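Local structure of processed glycerol phosphate lipoteichoic acid synthase 2 (Bacillus subtilis, 2W8D) at residues E30-L42 with Q187-H199. The protein belongs to the lipoteichoic acid synthases, its C-terminal domain having the sulfatase fold of the alkaline phosphatase clan and holding a magnesium ion. Numbering follows the deposited sequence.
Sequences EGKNVIYVSLESL and QPFYTKFITLSNH. With MG (magnesium ion), chain C.
Strands 33-39 and 189-194 pair in parallel, V34 opposite Y190 through S38 opposite I194, inside the central sheet of the sulfatase-like domain; strand 251-257 flanks the first and strand 125-130 the second. Backbone hydrogen bonds alternate from V34 N–F189 O to T195 N–S38 O. At the start of the ladder the N33 amide lies nearly parallel to the F189 ring, planes 10° apart. N33 OD1, over that ring, takes F189 N in its carbonyl plane at 2.8 Å, while N33 ND2 reaches Q187 OE1 from above the acceptor's plane. I35 puts CG1 at the F189 rim and CG2 against F193; both phenylalanines also touch helix 171-183. On the other face, Y36 and Y190 meet obliquely, Y36 CE1 3.4 Å from Y190 OH, and one water joins their hydroxyls.

Past the last bridge, T195 OG1 sits between its own backbone N and carbonyl carbon (chi1 65°), where it donates to S38 O at 2.7 Å and accepts from E40 N at 3.0 Å. N198 ND2 holds E40 O, and N198 OD1 accepts from the hydroxyl of S227. E40 CG rests 3.8 Å from the centroid of the H199 ring, and the carboxylate lies over the same ring. Both its oxygens bind magnesium, OE1 at 2.2 Å, with D258, H259 and the phosphothreonine T84; S41 OG donates to the anti lone pair of OE2, and two waters lie between OE1 and T195 O. E40 is thus fixed at backbone and carboxylate alike, which holds both its oxygens on the magnesium just past the C-terminal end of strand 33-39.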
ATOM      1  N   GLU A  30     -16.805   1.478 -12.363  1.00 17.48           N
ATOM      2  CA  GLU A  30     -16.831   0.349 -13.253  1.00 18.37           C
ATOM      3  C   GLU A  30     -16.289   0.676 -14.637  1.00 18.25           C
ATOM      4  O   GLU A  30     -16.688   1.661 -15.252  1.00 17.44           O
ATOM      5  CB  GLU A  30     -18.251  -0.143 -13.385  1.00 19.12           C
ATOM      6  CG  GLU A  30     -18.353  -1.509 -14.020  1.00 22.46           C
ATOM      7  CD  GLU A  30     -19.770  -1.958 -14.121  1.00 26.57           C
ATOM      8  OE1 GLU A  30     -20.672  -1.200 -13.679  1.00 28.81           O
ATOM      9  OE2 GLU A  30     -19.987  -3.069 -14.641  1.00 30.22           O
ATOM     10  N   GLY A  31     -15.378  -0.184 -15.107  1.00 18.58           N
ATOM     11  CA  GLY A  31     -14.795  -0.100 -16.452  1.00 18.18           C
ATOM     12  C   GLY A  31     -13.433   0.576 -16.513  1.00 17.89           C
ATOM     13  O   GLY A  31     -12.722   0.474 -17.531  1.00 17.81           O
ATOM     14  N   LYS A  32     -13.079   1.275 -15.435  1.00 16.81           N
ATOM     15  CA  LYS A  32     -11.858   2.065 -15.401  1.00 16.78           C
ATOM     16  C   LYS A  32     -10.560   1.287 -15.208  1.00 16.60           C
ATOM     17  O   LYS A  32     -10.527   0.196 -14.613  1.00 16.54           O
ATOM     18  CB  LYS A  32     -11.970   3.212 -14.379  1.00 17.91           C
ATOM     19  CG  LYS A  32     -12.466   4.517 -15.092  1.00 18.77           C
ATOM     20  CD  LYS A  32     -13.431   5.298 -14.294  1.00 19.15           C
ATOM     21  CE  LYS A  32     -14.368   6.058 -15.226  1.00 21.17           C
ATOM     22  NZ  LYS A  32     -15.288   6.867 -14.382  1.00 24.86           N
ATOM     23  N   ASN A  33      -9.487   1.858 -15.736  1.00 15.39           N
ATOM     24  CA  ASN A  33      -8.176   1.378 -15.456  1.00 14.71           C
ATOM     25  C   ASN A  33      -7.867   1.571 -13.954  1.00 14.95           C
ATOM     26  O   ASN A  33      -8.525   2.367 -13.261  1.00 14.23           O
ATOM     27  CB  ASN A  33      -7.178   2.155 -16.289  1.00 14.69           C
ATOM     28  CG  ASN A  33      -7.467   2.070 -17.761  1.00 15.75           C
ATOM     29  OD1 ASN A  33      -7.496   0.987 -18.326  1.00 20.53           O
ATOM     30  ND2 ASN A  33      -7.678   3.213 -18.399  1.00 13.95           N
ATOM     31  N   VAL A  34      -6.880   0.821 -13.465  1.00 14.20           N
ATOM     32  CA  VAL A  34      -6.366   1.017 -12.142  1.00 14.23           C
ATOM     33  C   VAL A  34      -4.874   1.273 -12.323  1.00 14.47           C
ATOM     34  O   VAL A  34      -4.204   0.565 -13.082  1.00 14.12           O
ATOM     35  CB  VAL A  34      -6.576  -0.258 -11.240  1.00 14.90           C
ATOM     36  CG1 VAL A  34      -5.917  -0.082  -9.828  1.00 13.59           C
ATOM     37  CG2 VAL A  34      -8.057  -0.642 -11.148  1.00 13.32           C
ATOM     38  N   ILE A  35      -4.366   2.286 -11.616  1.00 14.02           N
ATOM     39  CA  ILE A  35      -2.943   2.592 -11.575  1.00 12.79           C
ATOM     40  C   ILE A  35      -2.550   2.672 -10.081  1.00 13.31           C
ATOM     41  O   ILE A  35      -2.958   3.588  -9.368  1.00 13.07           O
ATOM     42  CB  ILE A  35      -2.650   3.948 -12.296  1.00 12.34           C
ATOM     43  CG1 ILE A  35      -2.974   3.884 -13.802  1.00 11.00           C
ATOM     44  CG2 ILE A  35      -1.210   4.391 -12.068  1.00 13.44           C
ATOM     45  CD1 ILE A  35      -2.983   5.250 -14.524  1.00  5.35           C
ATOM     46  N   TYR A  36      -1.784   1.705  -9.592  1.00 12.75           N
ATOM     47  CA  TYR A  36      -1.306   1.794  -8.231  1.00 13.54           C
ATOM     48  C   TYR A  36       0.052   2.461  -8.276  1.00 13.14           C
ATOM     49  O   TYR A  36       0.842   2.198  -9.196  1.00 14.85           O
ATOM     50  CB  TYR A  36      -1.139   0.392  -7.603  1.00 13.92           C
ATOM     51  CG  TYR A  36      -2.330  -0.184  -6.914  1.00 15.05           C
ATOM     52  CD1 TYR A  36      -3.286  -0.910  -7.612  1.00 16.86           C
ATOM     53  CD2 TYR A  36      -2.462  -0.084  -5.532  1.00 20.33           C
ATOM     54  CE1 TYR A  36      -4.379  -1.502  -6.960  1.00 18.29           C
ATOM     55  CE2 TYR A  36      -3.552  -0.669  -4.861  1.00 21.39           C
ATOM     56  CZ  TYR A  36      -4.505  -1.371  -5.597  1.00 21.89           C
ATOM     57  OH  TYR A  36      -5.572  -1.936  -4.943  1.00 24.55           O
ATOM     58  N   VAL A  37       0.338   3.282  -7.275  1.00 12.87           N
ATOM     59  CA  VAL A  37       1.677   3.831  -7.042  1.00 12.62           C
ATOM     60  C   VAL A  37       2.115   3.594  -5.608  1.00 13.71           C
ATOM     61  O   VAL A  37       1.467   4.053  -4.679  1.00 14.77           O
ATOM     62  CB  VAL A  37       1.764   5.351  -7.288  1.00 12.54           C
ATOM     63  CG1 VAL A  37       3.203   5.804  -7.117  1.00  9.34           C
ATOM     64  CG2 VAL A  37       1.203   5.701  -8.696  1.00  8.10           C
ATOM     65  N   SER A  38       3.211   2.864  -5.442  1.00 14.08           N
ATOM     66  CA  SER A  38       3.815   2.649  -4.151  1.00 14.58           C
ATOM     67  C   SER A  38       4.821   3.753  -3.893  1.00 15.10           C
ATOM     68  O   SER A  38       5.846   3.834  -4.572  1.00 15.73           O
ATOM     69  CB  SER A  38       4.509   1.279  -4.139  1.00 13.97           C
ATOM     70  OG  SER A  38       5.406   1.146  -3.049  1.00 16.48           O
ATOM     71  N   LEU A  39       4.522   4.594  -2.899  1.00 16.30           N
ATOM     72  CA  LEU A  39       5.328   5.761  -2.487  1.00 15.85           C
ATOM     73  C   LEU A  39       6.322   5.347  -1.431  1.00 16.30           C
ATOM     74  O   LEU A  39       5.979   5.265  -0.237  1.00 18.00           O
ATOM     75  CB  LEU A  39       4.409   6.815  -1.897  1.00 15.62           C
ATOM     76  CG  LEU A  39       3.284   7.287  -2.818  1.00 17.61           C
ATOM     77  CD1 LEU A  39       2.330   8.213  -2.107  1.00 15.04           C
ATOM     78  CD2 LEU A  39       3.849   7.978  -4.056  1.00 17.16           C
ATOM     79  N   GLU A  40       7.547   5.068  -1.853  1.00 15.91           N
ATOM     80  CA  GLU A  40       8.574   4.471  -1.009  1.00 15.63           C
ATOM     81  C   GLU A  40       8.813   5.225   0.309  1.00 16.20           C
ATOM     82  O   GLU A  40       9.119   6.448   0.295  1.00 15.88           O
ATOM     83  CB  GLU A  40       9.897   4.423  -1.799  1.00 15.86           C
ATOM     84  CG  GLU A  40      11.047   3.676  -1.141  1.00 15.20           C
ATOM     85  CD  GLU A  40      10.660   2.324  -0.554  1.00 16.12           C
ATOM     86  OE1 GLU A  40      10.243   1.405  -1.317  1.00 14.09           O
ATOM     87  OE2 GLU A  40      10.766   2.187   0.693  1.00 15.86           O
ATOM     88  N   SER A  41       8.700   4.488   1.425  1.00 15.80           N
ATOM     89  CA  SER A  41       9.117   4.957   2.758  1.00 15.92           C
ATOM     90  C   SER A  41       8.440   6.257   3.197  1.00 16.65           C
ATOM     91  O   SER A  41       8.955   6.953   4.068  1.00 16.28           O
ATOM     92  CB  SER A  41      10.631   5.158   2.798  1.00 15.43           C
ATOM     93  OG  SER A  41      11.346   3.940   2.681  1.00 16.03           O
ATOM     94  N   LEU A  42       7.301   6.583   2.579  1.00 17.29           N
ATOM     95  CA  LEU A  42       6.591   7.838   2.852  1.00 17.65           C
ATOM     96  C   LEU A  42       5.548   7.717   3.981  1.00 17.84           C
ATOM     97  O   LEU A  42       4.595   6.937   3.888  1.00 18.84           O
ATOM     98  CB  LEU A  42       5.939   8.347   1.573  1.00 16.83           C
ATOM     99  CG  LEU A  42       5.455   9.794   1.727  1.00 19.38           C
ATOM    100  CD1 LEU A  42       6.640  10.761   1.854  1.00 18.50           C
ATOM    101  CD2 LEU A  42       4.520  10.198   0.586  1.00 18.32           C
ATOM    102  N   GLN A 187      -6.567  -1.754 -23.148  1.00 20.33           N
ATOM    103  CA  GLN A 187      -7.421  -1.260 -22.077  1.00 19.58           C
ATOM    104  C   GLN A 187      -8.656  -2.147 -21.926  1.00 18.62           C
ATOM    105  O   GLN A 187      -9.162  -2.652 -22.921  1.00 19.21           O
ATOM    106  CB  GLN A 187      -7.817   0.192 -22.390  1.00 19.93           C
ATOM    107  CG  GLN A 187      -6.737   1.199 -21.955  1.00 20.87           C
ATOM    108  CD  GLN A 187      -7.168   2.631 -22.100  1.00 21.47           C
ATOM    109  OE1 GLN A 187      -8.211   3.040 -21.582  1.00 23.03           O
ATOM    110  NE2 GLN A 187      -6.358   3.415 -22.798  1.00 20.76           N
ATOM    111  N   PRO A 188      -9.145  -2.358 -20.688  1.00 17.47           N
ATOM    112  CA  PRO A 188      -8.705  -1.777 -19.415  1.00 16.30           C
ATOM    113  C   PRO A 188      -7.448  -2.425 -18.877  1.00 15.84           C
ATOM    114  O   PRO A 188      -7.201  -3.598 -19.126  1.00 14.94           O
ATOM    115  CB  PRO A 188      -9.867  -2.072 -18.478  1.00 15.95           C
ATOM    116  CG  PRO A 188     -10.511  -3.304 -19.032  1.00 16.37           C
ATOM    117  CD  PRO A 188     -10.165  -3.408 -20.494  1.00 16.91           C
ATOM    118  N   PHE A 189      -6.654  -1.665 -18.126  1.00 15.75           N
ATOM    119  CA  PHE A 189      -5.436  -2.215 -17.547  1.00 15.11           C
ATOM    120  C   PHE A 189      -5.342  -1.977 -16.059  1.00 15.48           C
ATOM    121  O   PHE A 189      -5.874  -0.994 -15.543  1.00 15.87           O
ATOM    122  CB  PHE A 189      -4.190  -1.687 -18.263  1.00 15.21           C
ATOM    123  CG  PHE A 189      -4.030  -0.195 -18.191  1.00 15.69           C
ATOM    124  CD1 PHE A 189      -3.745   0.437 -16.986  1.00 16.71           C
ATOM    125  CD2 PHE A 189      -4.155   0.580 -19.320  1.00 13.33           C
ATOM    126  CE1 PHE A 189      -3.611   1.844 -16.931  1.00 17.84           C
ATOM    127  CE2 PHE A 189      -4.009   1.958 -19.270  1.00 13.95           C
ATOM    128  CZ  PHE A 189      -3.741   2.584 -18.089  1.00 15.61           C
ATOM    129  N   TYR A 190      -4.638  -2.876 -15.369  1.00 15.86           N
ATOM    130  CA  TYR A 190      -4.384  -2.775 -13.943  1.00 15.63           C
ATOM    131  C   TYR A 190      -2.864  -2.792 -13.753  1.00 15.32           C
ATOM    132  O   TYR A 190      -2.213  -3.770 -14.126  1.00 15.99           O
ATOM    133  CB  TYR A 190      -5.018  -3.988 -13.266  1.00 16.06           C
ATOM    134  CG  TYR A 190      -4.691  -4.190 -11.785  1.00 17.16           C
ATOM    135  CD1 TYR A 190      -3.456  -4.710 -11.367  1.00 15.56           C
ATOM    136  CD2 TYR A 190      -5.663  -3.930 -10.828  1.00 16.70           C
ATOM    137  CE1 TYR A 190      -3.208  -4.918 -10.008  1.00 18.15           C
ATOM    138  CE2 TYR A 190      -5.444  -4.140  -9.512  1.00 16.74           C
ATOM    139  CZ  TYR A 190      -4.228  -4.606  -9.095  1.00 18.68           C
ATOM    140  OH  TYR A 190      -4.107  -4.784  -7.761  1.00 19.63           O
ATOM    141  N   THR A 191      -2.310  -1.729 -13.180  1.00 13.75           N
ATOM    142  CA  THR A 191      -0.864  -1.480 -13.217  1.00 13.02           C
ATOM    143  C   THR A 191      -0.315  -1.018 -11.888  1.00 13.72           C
ATOM    144  O   THR A 191      -1.035  -0.381 -11.110  1.00 12.90           O
ATOM    145  CB  THR A 191      -0.482  -0.403 -14.252  1.00 13.37           C
ATOM    146  OG1 THR A 191      -1.287   0.764 -14.054  1.00 11.38           O
ATOM    147  CG2 THR A 191      -0.710  -0.918 -15.627  1.00 11.42           C
ATOM    148  N   LYS A 192       0.956  -1.357 -11.638  1.00 13.84           N
ATOM    149  CA  LYS A 192       1.639  -1.019 -10.400  1.00 14.89           C
ATOM    150  C   LYS A 192       2.930  -0.297 -10.705  1.00 14.90           C
ATOM    151  O   LYS A 192       3.770  -0.829 -11.445  1.00 14.73           O
ATOM    152  CB  LYS A 192       1.979  -2.276  -9.580  1.00 14.75           C
ATOM    153  CG  LYS A 192       0.783  -3.036  -8.977  1.00 15.64           C
ATOM    154  CD  LYS A 192       1.006  -4.585  -9.046  1.00 17.34           C
ATOM    155  CE  LYS A 192       2.315  -4.993  -8.418  1.00 15.89           C
ATOM    156  NZ  LYS A 192       2.397  -4.460  -7.007  1.00 15.41           N
ATOM    157  N   PHE A 193       3.091   0.896 -10.122  1.00 14.53           N
ATOM    158  CA  PHE A 193       4.342   1.631 -10.209  1.00 15.15           C
ATOM    159  C   PHE A 193       5.085   1.636  -8.870  1.00 15.84           C
ATOM    160  O   PHE A 193       4.607   2.205  -7.872  1.00 16.22           O
ATOM    161  CB  PHE A 193       4.062   3.061 -10.671  1.00 15.87           C
ATOM    162  CG  PHE A 193       3.660   3.162 -12.121  1.00 14.05           C
ATOM    163  CD1 PHE A 193       4.573   3.562 -13.071  1.00 14.75           C
ATOM    164  CD2 PHE A 193       2.367   2.847 -12.527  1.00 12.11           C
ATOM    165  CE1 PHE A 193       4.201   3.647 -14.419  1.00 13.77           C
ATOM    166  CE2 PHE A 193       1.990   2.944 -13.829  1.00 13.83           C
ATOM    167  CZ  PHE A 193       2.902   3.350 -14.801  1.00 12.27           C
ATOM    168  N   ILE A 194       6.236   0.971  -8.826  1.00 16.41           N
ATOM    169  CA  ILE A 194       6.989   0.878  -7.573  1.00 16.56           C
ATOM    170  C   ILE A 194       8.157   1.862  -7.602  1.00 16.22           C
ATOM    171  O   ILE A 194       9.147   1.637  -8.310  1.00 15.73           O
ATOM    172  CB  ILE A 194       7.507  -0.562  -7.284  1.00 17.41           C
ATOM    173  CG1 ILE A 194       6.450  -1.636  -7.626  1.00 17.76           C
ATOM    174  CG2 ILE A 194       8.079  -0.661  -5.796  1.00 17.41           C
ATOM    175  CD1 ILE A 194       5.169  -1.607  -6.787  1.00 18.27           C
ATOM    176  N   THR A 195       8.022   2.960  -6.858  1.00 16.19           N
ATOM    177  CA  THR A 195       9.046   4.005  -6.821  1.00 16.38           C
ATOM    178  C   THR A 195      10.233   3.491  -6.025  1.00 16.98           C
ATOM    179  O   THR A 195      10.084   2.553  -5.272  1.00 17.60           O
ATOM    180  CB  THR A 195       8.513   5.352  -6.228  1.00 16.35           C
ATOM    181  OG1 THR A 195       8.151   5.213  -4.826  1.00 15.96           O
ATOM    182  CG2 THR A 195       7.319   5.827  -7.036  1.00 14.85           C
ATOM    183  N   LEU A 196      11.381   4.151  -6.170  1.00 17.84           N
ATOM    184  CA  LEU A 196      12.676   3.754  -5.607  1.00 17.64           C
ATOM    185  C   LEU A 196      13.445   4.832  -4.848  1.00 18.06           C
ATOM    186  O   LEU A 196      14.265   4.496  -3.974  1.00 18.65           O
ATOM    187  CB  LEU A 196      13.608   3.344  -6.751  1.00 17.32           C
ATOM    188  CG  LEU A 196      13.509   1.870  -7.112  1.00 19.45           C
ATOM    189  CD1 LEU A 196      14.388   1.531  -8.293  1.00 18.01           C
ATOM    190  CD2 LEU A 196      13.801   0.986  -5.870  1.00 18.98           C
ATOM    191  N   SER A 197      13.255   6.097  -5.237  1.00 17.64           N
ATOM    192  CA  SER A 197      14.142   7.182  -4.869  1.00 17.81           C
ATOM    193  C   SER A 197      14.115   7.529  -3.372  1.00 18.66           C
ATOM    194  O   SER A 197      15.142   7.888  -2.829  1.00 18.48           O
ATOM    195  CB  SER A 197      13.824   8.443  -5.692  1.00 18.34           C
ATOM    196  OG  SER A 197      14.402   8.410  -7.005  1.00 19.79           O
ATOM    197  N   ASN A 198      12.967   7.413  -2.701  1.00 18.38           N
ATOM    198  CA  ASN A 198      12.914   7.774  -1.277  1.00 19.61           C
ATOM    199  C   ASN A 198      13.330   6.607  -0.362  1.00 20.34           C
ATOM    200  O   ASN A 198      12.586   6.239   0.560  1.00 20.30           O
ATOM    201  CB  ASN A 198      11.527   8.319  -0.889  1.00 18.71           C
ATOM    202  CG  ASN A 198      11.541   9.080   0.413  1.00 20.14           C
ATOM    203  OD1 ASN A 198      12.444   9.899   0.656  1.00 20.51           O
ATOM    204  ND2 ASN A 198      10.533   8.837   1.261  1.00 17.01           N
ATOM    205  N   HIS A 199      14.501   6.024  -0.642  1.00 21.02           N
ATOM    206  CA  HIS A 199      15.040   4.869   0.101  1.00 21.44           C
ATOM    207  C   HIS A 199      16.057   5.329   1.112  1.00 20.74           C
ATOM    208  O   HIS A 199      16.828   6.242   0.827  1.00 20.24           O
ATOM    209  CB  HIS A 199      15.713   3.857  -0.843  1.00 22.65           C
ATOM    210  CG  HIS A 199      14.919   2.598  -1.050  1.00 27.24           C
ATOM    211  ND1 HIS A 199      14.461   2.196  -2.292  1.00 30.65           N
ATOM    212  CD2 HIS A 199      14.482   1.660  -0.168  1.00 30.27           C
ATOM    213  CE1 HIS A 199      13.798   1.058  -2.170  1.00 32.13           C
ATOM    214  NE2 HIS A 199      13.792   0.714  -0.892  1.00 31.93           N
TER
HETATM  215 MG    MG C1636       9.934   0.286   0.597  1.00 14.90          MG
HETATM  216  O   HOH W   1      -5.671  -4.285  -5.705  1.00 17.50           O
HETATM  217  O   HOH W   2       8.117   1.956  -3.183  1.00 19.48           O
HETATM  218  O   HOH W   3      11.076   0.296  -3.744  1.00 22.60           O